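Local coordinates for probable spore coat polysaccharide biosynthesis protein E (Chromobacterium violaceum ATCC 12472, PDB 3G8R) that probably acts as an N-acylneuraminate-9-phosphate synthase, a zinc-binding enzyme of sialic-acid-type sugar synthesis, represented here by its NeuB barrel and SAF domain, at residues 234-237 with 238-241; 293-296 with 297-300; 52-56 with 57-61. All blocks are in the same frame, centred on the assembly; numbering follows the deposited sequence.

Interaction 1: residues 234-237 with 238-241; sequences GINN and YSAN
The side-chain amide of Asn236 lies over one face of the Tyr238 ring, and its terminal atom, modelled as ND2, sits 3.0 Å above the ring plane near the centre. The two flat groups are inclined, with their planes 56° apart. The same end reaches back to Ser239, where the modelled ND2 of Asn236 lies 2.7 Å from Ser239 OG. The amide may well be built with its N and O exchanged, which leaves the identity of the atom at this end uncertain. Tyr238 CG stands between its own backbone N and carbonyl carbon (chi1 48°), a rotation that turns the ring so that one face meets the Asn236 amide. One residue earlier in the loop, Ile235 lays CD1 against the backbone of Ser239, 3.4 Å from Ser239 O. Outside this first shell, His225 and Tyr173 meet the Tyr238 ring edge-to-face, and Asn241 caps helix 242-259 through OD1 to the backbone N of Gln244. His225 and His202 bind zinc; the side chains of Ser239 and Tyr238 lie about 4 Å from those of His225 and His202 respectively, and that of Tyr238 about 6 Å from the metal, so this polar and aromatic cluster borders the zinc site.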
ATOM      1  N   GLY A 234      28.891 -19.180   5.612  1.00 58.89           N
ATOM      2  CA  GLY A 234      27.903 -18.368   6.319  1.00 57.59           C
ATOM      3  C   GLY A 234      26.990 -17.588   5.381  1.00 56.02           C
ATOM      4  O   GLY A 234      27.050 -17.728   4.146  1.00 55.41           O
ATOM      5  N   ILE A 235      26.131 -16.768   5.970  1.00 54.69           N
ATOM      6  CA  ILE A 235      25.281 -15.888   5.185  1.00 53.84           C
ATOM      7  C   ILE A 235      25.221 -14.538   5.869  1.00 53.26           C
ATOM      8  O   ILE A 235      25.264 -14.454   7.116  1.00 52.71           O
ATOM      9  CB  ILE A 235      23.859 -16.476   4.982  1.00 53.75           C
ATOM     10  CG1 ILE A 235      23.149 -15.768   3.842  1.00 44.10           C
ATOM     11  CG2 ILE A 235      23.010 -16.459   6.288  1.00 44.17           C
ATOM     12  CD1 ILE A 235      21.944 -16.545   3.316  1.00 53.76           C
ATOM     13  N   ASN A 236      25.128 -13.474   5.078  1.00 52.50           N
ATOM     14  CA  ASN A 236      24.979 -12.195   5.716  1.00 52.14           C
ATOM     15  C   ASN A 236      23.561 -11.863   6.114  1.00 51.72           C
ATOM     16  O   ASN A 236      22.616 -12.623   5.925  1.00 50.51           O
ATOM     17  CB  ASN A 236      25.623 -11.062   4.930  1.00 53.28           C
ATOM     18  CG  ASN A 236      25.266 -11.086   3.477  1.00 56.09           C
ATOM     19  OD1 ASN A 236      25.802 -11.886   2.719  1.00 54.89           O
ATOM     20  ND2 ASN A 236      24.367 -10.216   3.073  1.00 53.80           N
ATOM     21  N   ASN A 237      23.446 -10.678   6.663  1.00 53.17           N
ATOM     22  CA  ASN A 237      22.332 -10.271   7.487  1.00 54.78           C
ATOM     23  C   ASN A 237      21.231  -9.577   6.650  1.00 53.71           C
ATOM     24  O   ASN A 237      20.210  -9.127   7.184  1.00 54.20           O
ATOM     25  CB  ASN A 237      22.927  -9.373   8.590  1.00 56.98           C
ATOM     26  CG  ASN A 237      24.450  -9.042   8.328  1.00 91.07           C
ATOM     27  OD1 ASN A 237      25.336  -9.937   8.352  1.00 58.14           O
ATOM     28  ND2 ASN A 237      24.735  -7.763   8.050  1.00 58.42           N
ATOM     29  N   TYR A 238      21.468  -9.497   5.340  1.00 51.59           N
ATOM     30  CA  TYR A 238      20.500  -8.985   4.367  1.00 49.25           C
ATOM     31  C   TYR A 238      20.305  -9.943   3.188  1.00 47.61           C
ATOM     32  O   TYR A 238      19.957  -9.505   2.096  1.00 47.21           O
ATOM     33  CB  TYR A 238      20.913  -7.588   3.838  1.00 49.03           C
ATOM     34  CG  TYR A 238      22.372  -7.422   3.384  1.00 50.37           C
ATOM     35  CD1 TYR A 238      23.411  -7.172   4.304  1.00 49.15           C
ATOM     36  CD2 TYR A 238      22.708  -7.470   2.042  1.00 49.14           C
ATOM     37  CE1 TYR A 238      24.748  -6.999   3.876  1.00 50.23           C
ATOM     38  CE2 TYR A 238      24.050  -7.304   1.612  1.00 50.69           C
ATOM     39  CZ  TYR A 238      25.056  -7.071   2.530  1.00 48.79           C
ATOM     40  OH  TYR A 238      26.360  -6.908   2.066  1.00 50.67           O
ATOM     41  N   SER A 239      20.547 -11.238   3.391  1.00 46.24           N
ATOM     42  CA  SER A 239      20.417 -12.200   2.297  1.00 45.00           C
ATOM     43  C   SER A 239      19.567 -13.334   2.750  1.00 44.17           C
ATOM     44  O   SER A 239      19.821 -13.898   3.802  1.00 44.15           O
ATOM     45  CB  SER A 239      21.779 -12.704   1.840  1.00 44.56           C
ATOM     46  OG  SER A 239      22.600 -11.597   1.496  1.00 42.48           O
ATOM     47  N   ALA A 240      18.550 -13.666   1.966  1.00 43.88           N
ATOM     48  CA  ALA A 240      17.581 -14.683   2.384  1.00 44.08           C
ATOM     49  C   ALA A 240      17.980 -16.062   1.906  1.00 43.25           C
ATOM     50  O   ALA A 240      18.427 -16.214   0.776  1.00 42.88           O
ATOM     51  CB  ALA A 240      16.168 -14.338   1.894  1.00 44.56           C
ATOM     52  N   ASN A 241      17.806 -17.056   2.772  1.00 42.96           N
ATOM     53  CA  ASN A 241      17.992 -18.439   2.386  1.00 43.00           C
ATOM     54  C   ASN A 241      16.769 -18.949   1.649  1.00 42.96           C
ATOM     55  O   ASN A 241      15.758 -18.268   1.609  1.00 43.21           O
ATOM     56  CB  ASN A 241      18.291 -19.300   3.610  1.00 43.29           C
ATOM     57  CG  ASN A 241      17.160 -19.329   4.588  1.00 43.63           C
ATOM     58  OD1 ASN A 241      16.048 -19.699   4.251  1.00 43.60           O
ATOM     59  ND2 ASN A 241      17.441 -18.964   5.817  1.00 43.36           N
TER

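Interaction 2: residues 293-296 with 297-300; sequences ALTA and DNVS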
ATOM      1  N   ALA A 293     -51.111  10.306  -6.887  1.00 45.43           N
ATOM      2  CA  ALA A 293     -49.664  10.476  -6.791  1.00 44.99           C
ATOM      3  C   ALA A 293     -49.195  10.178  -5.370  1.00 43.50           C
ATOM      4  O   ALA A 293     -49.902  10.435  -4.394  1.00 43.40           O
ATOM      5  CB  ALA A 293     -49.230  11.888  -7.217  1.00 45.40           C
ATOM      6  N   LEU A 294     -47.990   9.637  -5.278  1.00 42.00           N
ATOM      7  CA  LEU A 294     -47.407   9.262  -4.021  1.00 40.65           C
ATOM      8  C   LEU A 294     -46.702  10.445  -3.408  1.00 40.98           C
ATOM      9  O   LEU A 294     -45.832  11.011  -4.040  1.00 41.78           O
ATOM     10  CB  LEU A 294     -46.399   8.169  -4.292  1.00 39.60           C
ATOM     11  CG  LEU A 294     -46.690   6.761  -3.775  1.00 48.68           C
ATOM     12  CD1 LEU A 294     -48.122   6.306  -3.907  1.00 39.00           C
ATOM     13  CD2 LEU A 294     -45.761   5.814  -4.483  1.00 39.60           C
ATOM     14  N   THR A 295     -47.055  10.833  -2.187  1.00 41.20           N
ATOM     15  CA  THR A 295     -46.410  12.014  -1.577  1.00 42.30           C
ATOM     16  C   THR A 295     -45.845  11.785  -0.152  1.00 43.53           C
ATOM     17  O   THR A 295     -45.936  10.685   0.414  1.00 43.55           O
ATOM     18  CB  THR A 295     -47.342  13.250  -1.619  1.00 42.03           C
ATOM     19  OG1 THR A 295     -48.502  12.999  -0.814  1.00 40.17           O
ATOM     20  CG2 THR A 295     -47.806  13.554  -3.044  1.00 37.99           C
ATOM     21  N   ALA A 296     -45.253  12.825   0.419  1.00 44.72           N
ATOM     22  CA  ALA A 296     -44.742  12.769   1.803  1.00 45.68           C
ATOM     23  C   ALA A 296     -45.826  12.411   2.840  1.00 45.70           C
ATOM     24  O   ALA A 296     -45.539  11.751   3.844  1.00 46.50           O
ATOM     25  CB  ALA A 296     -44.016  14.080   2.183  1.00 45.96           C
ATOM     26  N   ASP A 297     -47.053  12.862   2.600  1.00 44.88           N
ATOM     27  CA  ASP A 297     -48.208  12.369   3.333  1.00 45.16           C
ATOM     28  C   ASP A 297     -48.611  11.206   2.459  1.00 44.01           C
ATOM     29  O   ASP A 297     -48.379  11.263   1.267  1.00 45.64           O
ATOM     30  CB  ASP A 297     -49.312  13.411   3.364  1.00 46.75           C
ATOM     31  CG  ASP A 297     -48.778  14.848   3.268  1.00 64.99           C
ATOM     32  OD1 ASP A 297     -48.248  15.388   4.274  1.00 48.43           O
ATOM     33  OD2 ASP A 297     -48.896  15.442   2.175  1.00 47.97           O
ATOM     34  N   ASN A 298     -49.152  10.143   3.022  1.00 41.05           N
ATOM     35  CA  ASN A 298     -49.441   8.905   2.252  1.00 38.81           C
ATOM     36  C   ASN A 298     -48.358   7.807   2.163  1.00 37.71           C
ATOM     37  O   ASN A 298     -48.729   6.628   2.109  1.00 37.92           O
ATOM     38  CB  ASN A 298     -50.218   9.145   0.917  1.00 37.87           C
ATOM     39  CG  ASN A 298     -49.338   9.178  -0.316  1.00 36.92           C
ATOM     40  OD1 ASN A 298     -48.122   9.116  -0.225  1.00 37.84           O
ATOM     41  ND2 ASN A 298     -49.964   9.301  -1.490  1.00 37.75           N
ATOM     42  N   VAL A 299     -47.063   8.166   2.161  1.00 35.97           N
ATOM     43  CA  VAL A 299     -45.992   7.171   2.374  1.00 34.46           C
ATOM     44  C   VAL A 299     -45.115   7.457   3.589  1.00 34.06           C
ATOM     45  O   VAL A 299     -44.985   8.593   4.017  1.00 34.58           O
ATOM     46  CB  VAL A 299     -44.983   7.096   1.236  1.00 34.31           C
ATOM     47  CG1 VAL A 299     -45.646   6.932  -0.094  1.00 32.96           C
ATOM     48  CG2 VAL A 299     -44.093   8.336   1.266  1.00 33.20           C
ATOM     49  N   SER A 300     -44.469   6.409   4.087  1.00 33.26           N
ATOM     50  CA  SER A 300     -43.454   6.502   5.112  1.00 32.59           C
ATOM     51  C   SER A 300     -42.347   5.465   4.852  1.00 31.27           C
ATOM     52  O   SER A 300     -42.509   4.534   4.076  1.00 30.78           O
ATOM     53  CB  SER A 300     -44.083   6.287   6.494  1.00 33.40           C
ATOM     54  OG  SER A 300     -44.429   4.922   6.721  1.00 49.27           O
TER
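A tight turn leading into strand 299-302 of the SAF domain is closed here by side chains that bond to backbone. The central group is the amide of Asn298, which folds back over the preceding residues. Its OD1 accepts the backbone N of Thr295 at 2.8 Å; the donor stands above the carbonyl plane, 36° out of it. From the other end of the same amide, Asn298 ND2 makes a weak bond of 3.1 Å to Ala293 O. Held by backbone atoms at both ends, one bond weak, the amide is limited in its rotation. Thr295 adds a clasp of its own: a chi1 of 64° tucks OG1 in over the backbone, from where it donates to Asp297 O at 2.7 Å. The turn is then shut by Val299 N, which bonds to Thr295 O at 3.3 Å, nearly in line with the C=O bond. On the apolar side, Leu294 CG packs against Val299 CG1 at 3.8 Å, the two side chains crossing at about a right angle. Leu294 also touches Val288 and Trp315, and its backbone bonds to that of Tyr321 at the start of strand 321-323. Asn298 and Ser300 pair by backbone with Thr285 and Phe283, so the turn delivers strand 299-302 to its antiparallel partner, strand 281-284.

Interaction 3: residues 52-56 with 57-61; sequences TFIHS and SFKGR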
ATOM      1  N   THR A  52      40.855  -4.072 -13.976  1.00 51.70           N
ATOM      2  CA  THR A  52      40.741  -2.630 -14.137  1.00 51.26           C
ATOM      3  C   THR A  52      40.110  -2.000 -12.895  1.00 51.27           C
ATOM      4  O   THR A  52      40.472  -0.893 -12.481  1.00 51.68           O
ATOM      5  CB  THR A  52      39.859  -2.256 -15.375  1.00 51.26           C
ATOM      6  OG1 THR A  52      38.627  -2.985 -15.336  1.00 68.06           O
ATOM      7  CG2 THR A  52      40.563  -2.573 -16.689  1.00 68.41           C
ATOM      8  N   PHE A  53      39.165  -2.719 -12.300  1.00 50.17           N
ATOM      9  CA  PHE A  53      38.244  -2.121 -11.370  1.00 48.76           C
ATOM     10  C   PHE A  53      38.862  -1.794 -10.048  1.00 48.54           C
ATOM     11  O   PHE A  53      38.554  -0.755  -9.448  1.00 48.99           O
ATOM     12  CB  PHE A  53      37.045  -3.027 -11.132  1.00 48.29           C
ATOM     13  CG  PHE A  53      35.958  -2.364 -10.361  1.00 39.64           C
ATOM     14  CD1 PHE A  53      35.790  -2.639  -9.008  1.00 48.05           C
ATOM     15  CD2 PHE A  53      35.141  -1.432 -10.970  1.00 47.63           C
ATOM     16  CE1 PHE A  53      34.793  -2.016  -8.267  1.00 40.39           C
ATOM     17  CE2 PHE A  53      34.138  -0.797 -10.261  1.00 40.35           C
ATOM     18  CZ  PHE A  53      33.953  -1.089  -8.895  1.00 48.13           C
ATOM     19  N   ILE A  54      39.691  -2.705  -9.562  1.00 47.99           N
ATOM     20  CA  ILE A  54      40.403  -2.464  -8.325  1.00 47.26           C
ATOM     21  C   ILE A  54      41.729  -1.858  -8.699  1.00 46.47           C
ATOM     22  O   ILE A  54      42.552  -2.474  -9.377  1.00 46.86           O
ATOM     23  CB  ILE A  54      40.601  -3.740  -7.503  1.00 47.36           C
ATOM     24  CG1 ILE A  54      39.233  -4.389  -7.217  1.00 40.20           C
ATOM     25  CG2 ILE A  54      41.441  -3.419  -6.241  1.00 40.45           C
ATOM     26  CD1 ILE A  54      39.203  -5.412  -6.066  1.00 47.20           C
ATOM     27  N   HIS A  55      41.923  -0.630  -8.269  1.00 45.69           N
ATOM     28  CA  HIS A  55      43.088   0.092  -8.683  1.00 45.27           C
ATOM     29  C   HIS A  55      44.378  -0.492  -8.101  1.00 45.69           C
ATOM     30  O   HIS A  55      44.405  -0.948  -6.950  1.00 45.98           O
ATOM     31  CB  HIS A  55      42.955   1.551  -8.313  1.00 44.38           C
ATOM     32  CG  HIS A  55      44.007   2.403  -8.930  1.00 44.11           C
ATOM     33  ND1 HIS A  55      45.107   2.839  -8.231  1.00 44.29           N
ATOM     34  CD2 HIS A  55      44.157   2.851 -10.196  1.00 44.03           C
ATOM     35  CE1 HIS A  55      45.875   3.554  -9.027  1.00 44.08           C
ATOM     36  NE2 HIS A  55      45.320   3.576 -10.226  1.00 45.07           N
ATOM     37  N   SER A  56      45.445  -0.456  -8.897  1.00 45.31           N
ATOM     38  CA  SER A  56      46.757  -0.875  -8.423  1.00 45.12           C
ATOM     39  C   SER A  56      46.966  -0.498  -6.949  1.00 45.08           C
ATOM     40  O   SER A  56      47.351  -1.357  -6.142  1.00 44.77           O
ATOM     41  CB  SER A  56      47.857  -0.259  -9.269  1.00 44.63           C
ATOM     42  OG  SER A  56      47.520  -0.309 -10.646  1.00 84.84           O
ATOM     43  N   SER A  57      46.683   0.768  -6.622  1.00 44.54           N
ATOM     44  CA  SER A  57      46.979   1.344  -5.316  1.00 44.94           C
ATOM     45  C   SER A  57      46.232   0.638  -4.189  1.00 46.48           C
ATOM     46  O   SER A  57      46.666   0.633  -3.035  1.00 46.00           O
ATOM     47  CB  SER A  57      46.678   2.853  -5.307  1.00 44.77           C
ATOM     48  OG  SER A  57      45.277   3.123  -5.308  1.00 43.15           O
ATOM     49  N   PHE A  58      45.101   0.029  -4.524  1.00 48.30           N
ATOM     50  CA  PHE A  58      44.334  -0.665  -3.511  1.00 49.11           C
ATOM     51  C   PHE A  58      44.385  -2.197  -3.538  1.00 49.90           C
ATOM     52  O   PHE A  58      43.857  -2.841  -2.648  1.00 50.41           O
ATOM     53  CB  PHE A  58      42.934  -0.123  -3.482  1.00 49.36           C
ATOM     54  CG  PHE A  58      42.823   1.138  -2.697  1.00 57.52           C
ATOM     55  CD1 PHE A  58      42.519   1.102  -1.328  1.00 50.52           C
ATOM     56  CD2 PHE A  58      43.042   2.366  -3.304  1.00 50.40           C
ATOM     57  CE1 PHE A  58      42.418   2.276  -0.582  1.00 57.39           C
ATOM     58  CE2 PHE A  58      42.942   3.552  -2.573  1.00 57.65           C
ATOM     59  CZ  PHE A  58      42.632   3.504  -1.206  1.00 50.71           C
ATOM     60  N   LYS A  59      45.057  -2.779  -4.524  1.00 50.06           N
ATOM     61  CA  LYS A  59      45.249  -4.212  -4.559  1.00 50.82           C
ATOM     62  C   LYS A  59      45.779  -4.756  -3.222  1.00 51.19           C
ATOM     63  O   LYS A  59      46.662  -4.151  -2.589  1.00 51.37           O
ATOM     64  CB  LYS A  59      46.221  -4.565  -5.686  1.00 51.60           C
ATOM     65  CG  LYS A  59      45.606  -5.287  -6.872  1.00 60.47           C
ATOM     66  CD  LYS A  59      45.112  -4.326  -7.918  1.00 52.23           C
ATOM     67  CE  LYS A  59      45.196  -4.968  -9.283  1.00 60.29           C
ATOM     68  NZ  LYS A  59      44.007  -4.610 -10.083  1.00 52.28           N
ATOM     69  N   GLY A  60      45.236  -5.895  -2.795  1.00 50.87           N
ATOM     70  CA  GLY A  60      45.727  -6.587  -1.613  1.00 50.56           C
ATOM     71  C   GLY A  60      45.484  -5.890  -0.292  1.00 51.24           C
ATOM     72  O   GLY A  60      45.974  -6.328   0.743  1.00 51.79           O
ATOM     73  N   ARG A  61      44.703  -4.823  -0.296  1.00 51.37           N
ATOM     74  CA  ARG A  61      44.504  -4.065   0.927  1.00 51.78           C
ATOM     75  C   ARG A  61      43.180  -4.351   1.612  1.00 52.18           C
ATOM     76  O   ARG A  61      42.222  -4.796   0.975  1.00 52.34           O
ATOM     77  CB  ARG A  61      44.642  -2.577   0.651  1.00 51.56           C
ATOM     78  CG  ARG A  61      46.071  -2.172   0.457  1.00 46.40           C
ATOM     79  CD  ARG A  61      46.141  -0.760  -0.019  1.00 51.37           C
ATOM     80  NE  ARG A  61      45.684   0.174   1.003  1.00 46.45           N
ATOM     81  CZ  ARG A  61      45.718   1.492   0.859  1.00 50.94           C
ATOM     82  NH1 ARG A  61      45.296   2.281   1.835  1.00 46.55           N
ATOM     83  NH2 ARG A  61      46.178   2.019  -0.267  1.00 46.69           N
TER
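With CG anti to the backbone N (chi1 -169°), His55 swings its ring towards Ser57, whose own chi1 of 73° turns OG back to meet it. The two ends meet at the ring edge: His55 ND1 and Ser57 OG are hydrogen-bonded at 2.9 Å, near the plane of the imidazole, with either able to be the donor. Lys59 reaches the other way. Its chain, bent at chi2 and chi4, doubles back along the turn and brings NZ to Ile54 O at 2.7 Å, while its CD passes Ile54 CG2 at 4.1 Å. A weak second bond to Asp51 O also holds the ammonium, which therefore bridges carbonyls at the end of helix 50-53. The backbone supplies the core of the turn. The carbonyl of His55, just before the short 3-10 segment, accepts two N-H groups: His55 O takes Phe58 N at 2.7 Å and, weakly, Lys59 N, whose stronger bond goes to Ser56 O at 3.1 Å. Beyond it, a type II turn from Phe58 to Arg61, with Gly60 at positive phi, carries Arg61 back beside Phe58 and Ser57. Arg61 NH2 donates to Ser57 O at 3.1 Å and lies over the centre of one face of the Phe58 ring, 3.7 Å above its plane; its NH1 forms a salt bridge with Asp63. This linker between helices 50-53 and 67-72 packs Ile54 on Phe70 and Glu71 of the second helix, and Glu71 also accepts Gly60 N. The second subunit also covers it: Phe53 and His55 stack on Phe303 and Phe283 of that subunit, and Phe58 rests on its Pro304, which places the turn at the junction of the NeuB barrel with the partner's SAF domain.

Along the chain, interaction 3 comes first, then interaction 1, then interaction 2. Interactions 3 and 1 share the eight-stranded parallel barrel: one follows strand 40-47, the other strand 221-225, and their centres lie about 27 Å apart on the same side of the chain's centre. Interaction 2 belongs to the SAF domain, its centre about 73 Å from that of interaction 1 and about 92 Å from that of interaction 3, within a chain extended between its two domains. Yet the dimer brings these domains together: residues 52-61 touch Phe283 of the second subunit, the residue whose counterpart pairs with Ser300 in interaction 2. Only interaction 1 adjoins the zinc site.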